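Local atomic coordinates of putative uncharacterized protein TTHB164 (Thermus thermophilus HB8, PDB entry 2ZOP), a protein that probably serves as a small all-helical subunit of the Cmr ribonucleoprotein complex in CRISPR-based defence against viruses and plasmids. Residues 76-81 and 91-96. Sequence-based numbering, arbitrary orientation.
Sequences RELAEA and LRLTRE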
ATOM      1  N   ARG A  76     -15.541 -12.630  13.415  1.00 14.68           N
ATOM      2  CA  ARG A  76     -16.367 -11.443  13.633  1.00 17.31           C
ATOM      3  C   ARG A  76     -15.819 -10.526  14.722  1.00 18.44           C
ATOM      4  O   ARG A  76     -15.801  -9.303  14.560  1.00 17.27           O
ATOM      5  CB  ARG A  76     -17.816 -11.819  13.995  1.00 21.27           C
ATOM      6  CG  ARG A  76     -18.693 -12.150  12.807  1.00 27.78           C
ATOM      7  CD  ARG A  76     -20.157 -12.276  13.221  1.00 31.84           C
ATOM      8  NE  ARG A  76     -21.017 -12.580  12.082  1.00 36.81           N
ATOM      9  CZ  ARG A  76     -20.986 -13.721  11.399  1.00 42.30           C
ATOM     10  NH1 ARG A  76     -20.140 -14.685  11.733  1.00 44.36           N
ATOM     11  NH2 ARG A  76     -21.803 -13.900  10.371  1.00 46.44           N
ATOM     12  N   GLU A  77     -15.381 -11.093  15.839  1.00 17.40           N
ATOM     13  CA  GLU A  77     -14.860 -10.227  16.894  1.00 19.50           C
ATOM     14  C   GLU A  77     -13.572  -9.528  16.438  1.00 16.96           C
ATOM     15  O   GLU A  77     -13.385  -8.336  16.677  1.00 15.40           O
ATOM     16  CB  GLU A  77     -14.613 -11.009  18.183  1.00 17.04           C
ATOM     17  CG  GLU A  77     -14.177 -10.099  19.322  1.00 23.75           C
ATOM     18  CD  GLU A  77     -13.951 -10.823  20.630  1.00 23.43           C
ATOM     19  OE1 GLU A  77     -13.297 -11.877  20.631  1.00 25.14           O
ATOM     20  OE2 GLU A  77     -14.416 -10.321  21.671  1.00 30.92           O
ATOM     21  N   LEU A  78     -12.691 -10.272  15.776  1.00 16.23           N
ATOM     22  CA  LEU A  78     -11.438  -9.698  15.273  1.00 17.18           C
ATOM     23  C   LEU A  78     -11.741  -8.572  14.263  1.00 15.54           C
ATOM     24  O   LEU A  78     -11.147  -7.493  14.314  1.00 13.84           O
ATOM     25  CB  LEU A  78     -10.588 -10.793  14.606  1.00 16.03           C
ATOM     26  CG  LEU A  78      -9.376 -10.349  13.756  1.00 16.64           C
ATOM     27  CD1 LEU A  78      -8.327  -9.654  14.634  1.00 12.82           C
ATOM     28  CD2 LEU A  78      -8.760 -11.570  13.059  1.00 12.55           C
ATOM     29  N   ALA A  79     -12.683  -8.821  13.355  1.00 16.99           N
ATOM     30  CA  ALA A  79     -13.047  -7.823  12.347  1.00 19.89           C
ATOM     31  C   ALA A  79     -13.559  -6.533  12.992  1.00 21.28           C
ATOM     32  O   ALA A  79     -13.230  -5.433  12.550  1.00 20.83           O
ATOM     33  CB  ALA A  79     -14.113  -8.397  11.396  1.00 21.20           C
ATOM     34  N   GLU A  80     -14.366  -6.666  14.038  1.00 20.50           N
ATOM     35  CA  GLU A  80     -14.904  -5.490  14.717  1.00 22.14           C
ATOM     36  C   GLU A  80     -13.772  -4.727  15.406  1.00 17.80           C
ATOM     37  O   GLU A  80     -13.710  -3.498  15.351  1.00 20.23           O
ATOM     38  CB  GLU A  80     -15.962  -5.906  15.749  1.00 22.62           C
ATOM     39  CG  GLU A  80     -16.653  -4.733  16.449  1.00 27.85           C
ATOM     40  CD  GLU A  80     -17.276  -3.727  15.474  1.00 32.22           C
ATOM     41  OE1 GLU A  80     -17.790  -4.147  14.412  1.00 32.39           O
ATOM     42  OE2 GLU A  80     -17.271  -2.516  15.782  1.00 33.06           O
ATOM     43  N   ALA A  81     -12.879  -5.465  16.049  1.00 18.34           N
ATOM     44  CA  ALA A  81     -11.746  -4.862  16.740  1.00 19.15           C
ATOM     45  C   ALA A  81     -10.908  -4.068  15.742  1.00 17.79           C
ATOM     46  O   ALA A  81     -10.358  -3.021  16.075  1.00 18.62           O
ATOM     47  CB  ALA A  81     -10.887  -5.958  17.406  1.00 16.76           C
ATOM     48  N   LEU A  91      -2.552  -0.567  12.862  1.00 19.63           N
ATOM     49  CA  LEU A  91      -1.311  -0.986  12.228  1.00 18.90           C
ATOM     50  C   LEU A  91      -0.675  -2.117  13.026  1.00 17.67           C
ATOM     51  O   LEU A  91      -0.100  -3.038  12.451  1.00 15.79           O
ATOM     52  CB  LEU A  91      -0.349   0.193  12.108  1.00 19.96           C
ATOM     53  CG  LEU A  91      -0.830   1.283  11.148  1.00 23.70           C
ATOM     54  CD1 LEU A  91       0.072   2.497  11.245  1.00 23.21           C
ATOM     55  CD2 LEU A  91      -0.844   0.742   9.735  1.00 24.09           C
ATOM     56  N   ARG A  92      -0.785  -2.039  14.351  1.00 17.09           N
ATOM     57  CA  ARG A  92      -0.249  -3.073  15.226  1.00 17.88           C
ATOM     58  C   ARG A  92      -1.038  -4.363  15.014  1.00 16.60           C
ATOM     59  O   ARG A  92      -0.462  -5.451  14.925  1.00 15.93           O
ATOM     60  CB  ARG A  92      -0.359  -2.653  16.695  1.00 20.99           C
ATOM     61  CG  ARG A  92       0.016  -3.770  17.669  1.00 29.11           C
ATOM     62  CD  ARG A  92       0.339  -3.247  19.063  1.00 32.84           C
ATOM     63  NE  ARG A  92      -0.813  -2.647  19.734  1.00 40.40           N
ATOM     64  CZ  ARG A  92      -0.875  -1.373  20.111  1.00 41.35           C
ATOM     65  NH1 ARG A  92       0.149  -0.560  19.877  1.00 42.69           N
ATOM     66  NH2 ARG A  92      -1.951  -0.914  20.733  1.00 43.79           N
ATOM     67  N   LEU A  93      -2.361  -4.243  14.941  1.00 16.33           N
ATOM     68  CA  LEU A  93      -3.203  -5.415  14.734  1.00 17.07           C
ATOM     69  C   LEU A  93      -2.845  -6.041  13.394  1.00 18.51           C
ATOM     70  O   LEU A  93      -2.789  -7.268  13.252  1.00 15.46           O
ATOM     71  CB  LEU A  93      -4.679  -5.029  14.747  1.00 17.48           C
ATOM     72  CG  LEU A  93      -5.651  -6.199  14.594  1.00 17.76           C
ATOM     73  CD1 LEU A  93      -5.442  -7.190  15.733  1.00 22.25           C
ATOM     74  CD2 LEU A  93      -7.091  -5.668  14.575  1.00 17.33           C
ATOM     75  N   THR A  94      -2.599  -5.185  12.409  1.00 18.18           N
ATOM     76  CA  THR A  94      -2.226  -5.649  11.084  1.00 18.85           C
ATOM     77  C   THR A  94      -0.969  -6.528  11.182  1.00 18.39           C
ATOM     78  O   THR A  94      -0.929  -7.626  10.631  1.00 18.46           O
ATOM     79  CB  THR A  94      -1.964  -4.453  10.137  1.00 18.14           C
ATOM     80  OG1 THR A  94      -3.207  -3.785   9.851  1.00 16.73           O
ATOM     81  CG2 THR A  94      -1.315  -4.925   8.831  1.00 14.99           C
ATOM     82  N   ARG A  95       0.049  -6.048  11.893  1.00 16.46           N
ATOM     83  CA  ARG A  95       1.294  -6.805  12.043  1.00 19.73           C
ATOM     84  C   ARG A  95       1.071  -8.171  12.673  1.00 18.04           C
ATOM     85  O   ARG A  95       1.652  -9.158  12.242  1.00 18.16           O
ATOM     86  CB  ARG A  95       2.301  -6.048  12.913  1.00 23.22           C
ATOM     87  CG  ARG A  95       2.837  -4.762  12.319  1.00 30.80           C
ATOM     88  CD  ARG A  95       4.112  -4.347  13.053  1.00 33.93           C
ATOM     89  NE  ARG A  95       3.895  -4.134  14.486  1.00 30.51           N
ATOM     90  CZ  ARG A  95       3.558  -2.968  15.034  1.00 36.16           C
ATOM     91  NH1 ARG A  95       3.396  -1.892  14.278  1.00 35.40           N
ATOM     92  NH2 ARG A  95       3.390  -2.874  16.344  1.00 37.12           N
ATOM     93  N   GLU A  96       0.243  -8.203  13.711  1.00 18.15           N
ATOM     94  CA  GLU A  96      -0.077  -9.433  14.437  1.00 20.80           C
ATOM     95  C   GLU A  96      -0.825 -10.441  13.571  1.00 17.14           C
ATOM     96  O   GLU A  96      -0.472 -11.614  13.520  1.00 18.55           O
ATOM     97  CB  GLU A  96      -0.893  -9.081  15.688  1.00 22.97           C
ATOM     98  CG  GLU A  96      -0.074  -8.311  16.715  1.00 25.92           C
ATOM     99  CD  GLU A  96      -0.899  -7.754  17.863  1.00 32.08           C
ATOM    100  OE1 GLU A  96      -0.297  -7.247  18.837  1.00 32.86           O
ATOM    101  OE2 GLU A  96      -2.141  -7.812  17.793  1.00 33.38           O
TER
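With CG anti to the backbone N, at a chi1 of 167° in Leu78 and -178° in Leu93, and beside the carbonyl carbon in each, both leucines bring their branched ends together, though from different starts. Leu93 points its CB toward the partner helix, whereas Leu78 sets out across the line between the helices and only its end swings in. The touch is narrow. Leu78 offers CD1 alone, which lies 3.9 Å from CD1 of Leu93 and 4.2 Å from its CD2, so that one methyl rests against the fork of the other side chain. The two side chains cross at a slant instead of running alongside each other. The second branch of Leu93 also reaches the opposite backbone, where Leu93 CD2 comes within 4.3 Å of Ala81 C. Ala81 directs its CB toward the other helix, yet its closest approach is made by this backbone carbon; Ala81 CA and Leu93 CA, 8.8 Å apart, are the nearest CA pair. No hydrogen bond joins the segments: this is a small, largely buried apolar contact between helices adjacent in sequence. Tyr72, in the loop before helix 75-84, touches Leu78, Ala81 and Leu93, so it packs on residues of both helices. Helix 75-84 and helix 87-111 thus pack as consecutive elements of the all-alpha Cmr5 fold; Leu78 also packs on Leu66 and Ala67 of helix 57-69 and on Leu48 of helix 44-52, while Leu93 meets Leu44 of that same helix.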